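Local coordinates for peptidase M16 C-terminal domain-containing protein (Enterococcus faecalis, PDB 3D3Y) that is of unknown function but belongs to the M16 peptidase family, carries a domain of its inactive type and probably binds a metal ion, at residues E298-S306 and Q318-V329. Sequence-based numbering, arbitrary orientation.
With EDO (1,2-ethanediol), chain G; ACT (acetate ion), chain C.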
ATOM      1  N   GLU A 298      20.362 -17.836  20.082  1.00 39.39           N
ATOM      2  CA  GLU A 298      19.707 -19.146  20.155  1.00 39.39           C
ATOM      3  C   GLU A 298      19.742 -19.891  18.819  1.00 37.89           C
ATOM      4  O   GLU A 298      19.561 -21.097  18.796  1.00 37.30           O
ATOM      5  CB  GLU A 298      18.270 -19.045  20.690  1.00 39.90           C
ATOM      6  CG  GLU A 298      18.133 -18.284  22.000  1.00 44.33           C
ATOM      7  CD  GLU A 298      18.152 -19.155  23.244  1.00 51.61           C
ATOM      8  OE1 GLU A 298      18.524 -20.362  23.160  1.00 53.88           O
ATOM      9  OE2 GLU A 298      17.777 -18.610  24.318  1.00 55.38           O
ATOM     10  N   HIS A 299      20.002 -19.178  17.722  1.00 36.75           N
ATOM     11  CA  HIS A 299      20.047 -19.767  16.385  1.00 36.17           C
ATOM     12  C   HIS A 299      18.775 -20.609  16.084  1.00 35.43           C
ATOM     13  O   HIS A 299      18.860 -21.701  15.523  1.00 33.86           O
ATOM     14  CB  HIS A 299      21.343 -20.618  16.167  1.00 36.92           C
ATOM     15  CG  HIS A 299      22.620 -19.941  16.613  1.00 39.20           C
ATOM     16  ND1 HIS A 299      23.005 -18.685  16.173  1.00 42.06           N
ATOM     17  CD2 HIS A 299      23.605 -20.362  17.444  1.00 41.77           C
ATOM     18  CE1 HIS A 299      24.164 -18.361  16.725  1.00 43.14           C
ATOM     19  NE2 HIS A 299      24.549 -19.360  17.503  1.00 40.98           N
ATOM     20  N   LEU A 300      17.600 -20.121  16.479  1.00 34.81           N
ATOM     21  CA  LEU A 300      16.397 -20.910  16.243  1.00 35.02           C
ATOM     22  C   LEU A 300      15.556 -20.395  15.088  1.00 34.44           C
ATOM     23  O   LEU A 300      14.548 -21.018  14.724  1.00 34.99           O
ATOM     24  CB  LEU A 300      15.539 -21.039  17.499  1.00 36.15           C
ATOM     25  CG  LEU A 300      16.029 -22.008  18.582  1.00 38.55           C
ATOM     26  CD1 LEU A 300      14.849 -22.269  19.473  1.00 40.12           C
ATOM     27  CD2 LEU A 300      16.588 -23.322  18.017  1.00 38.50           C
ATOM     28  N   ALA A 301      15.963 -19.284  14.500  1.00 32.65           N
ATOM     29  CA  ALA A 301      15.261 -18.783  13.329  1.00 32.08           C
ATOM     30  C   ALA A 301      16.269 -18.324  12.305  1.00 31.43           C
ATOM     31  O   ALA A 301      17.312 -17.775  12.665  1.00 30.47           O
ATOM     32  CB  ALA A 301      14.319 -17.628  13.723  1.00 30.91           C
ATOM     33  N   TYR A 302      15.960 -18.557  11.039  1.00 30.90           N
ATOM     34  CA  TYR A 302      16.780 -18.058   9.922  1.00 30.46           C
ATOM     35  C   TYR A 302      16.574 -16.571   9.768  1.00 31.63           C
ATOM     36  O   TYR A 302      17.476 -15.855   9.352  1.00 31.67           O
ATOM     37  CB  TYR A 302      16.408 -18.783   8.642  1.00 30.43           C
ATOM     38  CG  TYR A 302      16.708 -20.236   8.735  1.00 29.24           C
ATOM     39  CD1 TYR A 302      18.004 -20.709   8.494  1.00 28.29           C
ATOM     40  CD2 TYR A 302      15.718 -21.157   9.114  1.00 32.47           C
ATOM     41  CE1 TYR A 302      18.300 -22.047   8.604  1.00 29.58           C
ATOM     42  CE2 TYR A 302      16.028 -22.529   9.225  1.00 29.59           C
ATOM     43  CZ  TYR A 302      17.327 -22.944   8.974  1.00 29.08           C
ATOM     44  OH  TYR A 302      17.673 -24.273   9.061  1.00 31.20           O
ATOM     45  N   TYR A 303      15.367 -16.117  10.111  1.00 32.01           N
ATOM     46  CA  TYR A 303      15.070 -14.700  10.185  1.00 32.44           C
ATOM     47  C   TYR A 303      13.898 -14.511  11.107  1.00 32.48           C
ATOM     48  O   TYR A 303      13.064 -15.414  11.256  1.00 31.46           O
ATOM     49  CB  TYR A 303      14.790 -14.116   8.784  1.00 33.72           C
ATOM     50  CG  TYR A 303      13.559 -14.691   8.115  1.00 34.31           C
ATOM     51  CD1 TYR A 303      12.283 -14.178   8.387  1.00 35.90           C
ATOM     52  CD2 TYR A 303      13.674 -15.747   7.212  1.00 35.20           C
ATOM     53  CE1 TYR A 303      11.150 -14.713   7.769  1.00 35.09           C
ATOM     54  CE2 TYR A 303      12.569 -16.282   6.587  1.00 36.04           C
ATOM     55  CZ  TYR A 303      11.321 -15.780   6.853  1.00 34.96           C
ATOM     56  OH  TYR A 303      10.235 -16.365   6.215  1.00 35.10           O
ATOM     57  N   ALA A 304      13.833 -13.344  11.744  1.00 32.26           N
ATOM     58  CA  ALA A 304      12.733 -13.020  12.619  1.00 33.98           C
ATOM     59  C   ALA A 304      12.531 -11.516  12.543  1.00 35.15           C
ATOM     60  O   ALA A 304      13.431 -10.779  12.909  1.00 35.37           O
ATOM     61  CB  ALA A 304      13.045 -13.427  14.051  1.00 33.99           C
ATOM     62  N   SER A 305      11.388 -11.039  12.056  1.00 34.67           N
ATOM     63  CA  SER A 305      11.235  -9.584  12.053  1.00 35.72           C
ATOM     64  C   SER A 305       9.821  -9.161  12.320  1.00 34.71           C
ATOM     65  O   SER A 305       8.906  -9.976  12.269  1.00 34.93           O
ATOM     66  CB  SER A 305      11.743  -8.984  10.747  1.00 36.12           C
ATOM     67  OG  SER A 305      10.903  -9.368   9.707  1.00 40.09           O
ATOM     68  N   SER A 306       9.644  -7.883  12.626  1.00 34.13           N
ATOM     69  CA  SER A 306       8.307  -7.391  12.953  1.00 32.96           C
ATOM     70  C   SER A 306       7.998  -6.232  12.013  1.00 33.81           C
ATOM     71  O   SER A 306       8.939  -5.589  11.471  1.00 33.08           O
ATOM     72  CB  SER A 306       8.215  -6.995  14.436  1.00 32.63           C
ATOM     73  OG  SER A 306       9.051  -5.869  14.722  1.00 32.94           O
ATOM     74  N   GLN A 318       7.227 -12.238  11.666  1.00 32.18           N
ATOM     75  CA  GLN A 318       7.399 -13.289  10.677  1.00 32.65           C
ATOM     76  C   GLN A 318       8.752 -13.967  10.886  1.00 32.09           C
ATOM     77  O   GLN A 318       9.762 -13.274  11.009  1.00 32.71           O
ATOM     78  CB  GLN A 318       7.364 -12.666   9.280  1.00 33.10           C
ATOM     79  CG  GLN A 318       6.019 -12.034   8.916  1.00 37.89           C
ATOM     80  CD  GLN A 318       6.076 -11.428   7.535  1.00 43.11           C
ATOM     81  OE1 GLN A 318       6.501 -12.076   6.558  1.00 42.64           O
ATOM     82  NE2 GLN A 318       5.685 -10.168   7.446  1.00 43.98           N
ATOM     83  N   THR A 319       8.766 -15.305  10.928  1.00 31.72           N
ATOM     84  CA  THR A 319       9.995 -16.083  11.075  1.00 30.94           C
ATOM     85  C   THR A 319      10.072 -17.213  10.035  1.00 30.67           C
ATOM     86  O   THR A 319       9.041 -17.711   9.573  1.00 30.15           O
ATOM     87  CB  THR A 319      10.128 -16.685  12.522  1.00 30.83           C
ATOM     88  OG1 THR A 319       9.195 -17.751  12.711  1.00 32.85           O
ATOM     89  CG2 THR A 319       9.846 -15.597  13.625  1.00 31.85           C
ATOM     90  N   GLY A 320      11.296 -17.584   9.671  1.00 30.22           N
ATOM     91  CA  GLY A 320      11.596 -18.861   8.994  1.00 29.15           C
ATOM     92  C   GLY A 320      12.363 -19.710   9.989  1.00 30.13           C
ATOM     93  O   GLY A 320      13.345 -19.233  10.633  1.00 29.48           O
ATOM     94  N   ILE A 321      11.928 -20.960  10.144  1.00 29.95           N
ATOM     95  CA  ILE A 321      12.464 -21.844  11.191  1.00 30.20           C
ATOM     96  C   ILE A 321      12.549 -23.262  10.673  1.00 31.14           C
ATOM     97  O   ILE A 321      12.017 -23.553   9.593  1.00 29.81           O
ATOM     98  CB  ILE A 321      11.595 -21.829  12.505  1.00 30.31           C
ATOM     99  CG1 ILE A 321      10.210 -22.443  12.274  1.00 31.64           C
ATOM    100  CG2 ILE A 321      11.463 -20.366  13.097  1.00 29.36           C
ATOM    101  CD1 ILE A 321       9.404 -22.703  13.571  1.00 30.78           C
ATOM    102  N   ASP A 322      13.256 -24.118  11.418  1.00 30.58           N
ATOM    103  CA  ASP A 322      13.061 -25.545  11.305  1.00 32.30           C
ATOM    104  C   ASP A 322      11.792 -25.838  12.104  1.00 32.32           C
ATOM    105  O   ASP A 322      11.701 -25.464  13.286  1.00 31.91           O
ATOM    106  CB  ASP A 322      14.253 -26.315  11.883  1.00 32.21           C
ATOM    107  CG  ASP A 322      15.535 -26.153  11.052  1.00 35.76           C
ATOM    108  OD1 ASP A 322      15.480 -25.746   9.862  1.00 38.42           O
ATOM    109  OD2 ASP A 322      16.611 -26.456  11.600  1.00 40.67           O
ATOM    110  N   GLY A 323      10.843 -26.537  11.473  1.00 31.91           N
ATOM    111  CA  GLY A 323       9.469 -26.674  12.011  1.00 32.35           C
ATOM    112  C   GLY A 323       9.458 -27.303  13.398  1.00 32.23           C
ATOM    113  O   GLY A 323       8.587 -27.000  14.201  1.00 32.39           O
ATOM    114  N   LYS A 324      10.444 -28.155  13.681  1.00 32.92           N
ATOM    115  CA  LYS A 324      10.574 -28.815  15.007  1.00 34.02           C
ATOM    116  C   LYS A 324      10.716 -27.839  16.195  1.00 34.05           C
ATOM    117  O   LYS A 324      10.426 -28.205  17.341  1.00 34.39           O
ATOM    118  CB  LYS A 324      11.704 -29.864  15.012  1.00 33.48           C
ATOM    119  CG  LYS A 324      13.115 -29.299  15.133  1.00 34.39           C
ATOM    120  CD  LYS A 324      14.218 -30.382  15.334  1.00 37.03           C
ATOM    121  CE  LYS A 324      14.271 -30.961  16.781  1.00 41.46           C
ATOM    122  NZ  LYS A 324      15.270 -32.127  16.947  1.00 41.65           N
ATOM    123  N   ASN A 325      11.108 -26.595  15.913  1.00 33.91           N
ATOM    124  CA  ASN A 325      11.375 -25.584  16.941  1.00 33.15           C
ATOM    125  C   ASN A 325      10.203 -24.607  17.176  1.00 32.94           C
ATOM    126  O   ASN A 325      10.368 -23.585  17.855  1.00 31.92           O
ATOM    127  CB  ASN A 325      12.665 -24.815  16.590  1.00 33.23           C
ATOM    128  CG  ASN A 325      13.924 -25.694  16.612  1.00 35.94           C
ATOM    129  OD1 ASN A 325      14.111 -26.501  17.520  1.00 40.12           O
ATOM    130  ND2 ASN A 325      14.813 -25.499  15.642  1.00 34.61           N
ATOM    131  N   ARG A 326       9.022 -24.930  16.624  1.00 32.62           N
ATOM    132  CA  ARG A 326       7.872 -24.024  16.665  1.00 32.91           C
ATOM    133  C   ARG A 326       7.584 -23.499  18.073  1.00 32.90           C
ATOM    134  O   ARG A 326       7.528 -22.276  18.298  1.00 31.69           O
ATOM    135  CB  ARG A 326       6.628 -24.707  16.094  1.00 32.88           C
ATOM    136  CG  ARG A 326       5.311 -23.952  16.328  1.00 33.14           C
ATOM    137  CD  ARG A 326       4.064 -24.887  16.329  1.00 34.61           C
ATOM    138  NE  ARG A 326       2.816 -24.116  16.165  1.00 38.29           N
ATOM    139  CZ  ARG A 326       2.098 -23.591  17.160  1.00 42.36           C
ATOM    140  NH1 ARG A 326       2.476 -23.754  18.428  1.00 43.62           N
ATOM    141  NH2 ARG A 326       0.991 -22.895  16.893  1.00 40.09           N
ATOM    142  N   ASN A 327       7.429 -24.423  19.024  1.00 33.01           N
ATOM    143  CA  ASN A 327       7.039 -24.044  20.393  1.00 33.77           C
ATOM    144  C   ASN A 327       8.144 -23.284  21.089  1.00 33.17           C
ATOM    145  O   ASN A 327       7.884 -22.291  21.764  1.00 32.30           O
ATOM    146  CB  ASN A 327       6.570 -25.264  21.197  1.00 34.86           C
ATOM    147  CG  ASN A 327       5.332 -25.921  20.578  1.00 39.18           C
ATOM    148  OD1 ASN A 327       4.397 -25.239  20.165  1.00 43.94           O
ATOM    149  ND2 ASN A 327       5.342 -27.253  20.482  1.00 45.21           N
ATOM    150  N   GLN A 328       9.388 -23.710  20.908  1.00 32.84           N
ATOM    151  CA  GLN A 328      10.501 -22.959  21.498  1.00 33.74           C
ATOM    152  C   GLN A 328      10.652 -21.547  20.917  1.00 32.81           C
ATOM    153  O   GLN A 328      10.941 -20.594  21.655  1.00 32.69           O
ATOM    154  CB  GLN A 328      11.813 -23.716  21.369  1.00 33.81           C
ATOM    155  CG  GLN A 328      12.903 -23.116  22.210  1.00 39.16           C
ATOM    156  CD  GLN A 328      14.117 -23.989  22.279  1.00 43.44           C
ATOM    157  OE1 GLN A 328      14.107 -25.142  21.813  1.00 44.69           O
ATOM    158  NE2 GLN A 328      15.200 -23.445  22.857  1.00 46.42           N
ATOM    159  N   VAL A 329      10.463 -21.399  19.606  1.00 31.24           N
ATOM    160  CA  VAL A 329      10.480 -20.074  19.009  1.00 29.78           C
ATOM    161  C   VAL A 329       9.325 -19.214  19.575  1.00 30.02           C
ATOM    162  O   VAL A 329       9.519 -18.042  19.869  1.00 29.91           O
ATOM    163  CB  VAL A 329      10.414 -20.121  17.464  1.00 30.22           C
ATOM    164  CG1 VAL A 329      10.243 -18.691  16.871  1.00 30.54           C
ATOM    165  CG2 VAL A 329      11.682 -20.794  16.857  1.00 28.88           C
TER
HETATM  166  C1  EDO G 428      17.989 -22.564  12.535  1.00 45.60           C
HETATM  167  O1  EDO G 428      17.398 -23.699  13.176  1.00 43.18           O
HETATM  168  C2  EDO G 428      19.400 -22.983  12.150  1.00 45.79           C
HETATM  169  O2  EDO G 428      20.182 -21.843  11.747  1.00 48.51           O
HETATM  170  C   ACT C 424      11.620 -27.761   8.295  1.00 37.32           C
HETATM  171  O   ACT C 424      11.866 -27.566   7.085  1.00 39.14           O
HETATM  172  OXT ACT C 424      10.645 -27.160   8.788  1.00 34.98           O
HETATM  173  CH3 ACT C 424      12.458 -28.675   9.093  1.00 36.96           C
HETATM  174  O   HOH W   1      14.816 -23.325  13.648  1.00 29.49           O
HETATM  175  O   HOH W   2       7.991 -16.011   7.329  1.00 28.11           O
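With CG set between its backbone N and carbonyl carbon (chi1 64°), Tyr303 folds its ring back over the neighbouring strand, above Gly320; in Tyr302, CG instead lies anti to the carbonyl carbon (chi1 -63°), which directs the ring across to Asp322. The contact joins the two strands of a beta hairpin, 303-309 and 314-321, at the edge of the five-stranded sheet in the M16-type domain; helix 326-341 follows the second strand. Gly320 suits its place because it has no side chain: its N sits 3.3 Å above the plane of the Tyr303 ring, over the centre, and its CA makes a CH-pi contact with the same face. Tyr303 OH hydrogen-bonds Lys256 NZ on strand 255-262. On the opposite face of the sheet, the small Ala304 meets Thr319 CG2, while Thr319 OG1 bonds to Leu257 O on that same strand 255-262. Ser305 and Gln318 form an antiparallel hydrogen-bonded pair, the N of Gln318 lying 2.9 Å from the O of Ser305.

Before the strand, Leu300 fills the angle between strand end and helix. Its CB packs on Val329 CG2, CD2 approaches the amide of Asn325, and CD1 lies against the CG-CD end of the extended Gln328 chain, 3.5 Å from the methylene CG. Leu300 O receives a bond from a water at 2.6 Å; that water accepts from Asp322 N and Asn325 ND2, tying the loop to the turn that leads into the helix. Tyr302 N donates to Gly320 O over 2.7 Å. The short carboxylate of Asp322 accepts a hydrogen bond from Tyr302 OH, which meets OD1 at 2.8 Å on the syn side, 30° out of the carboxylate plane.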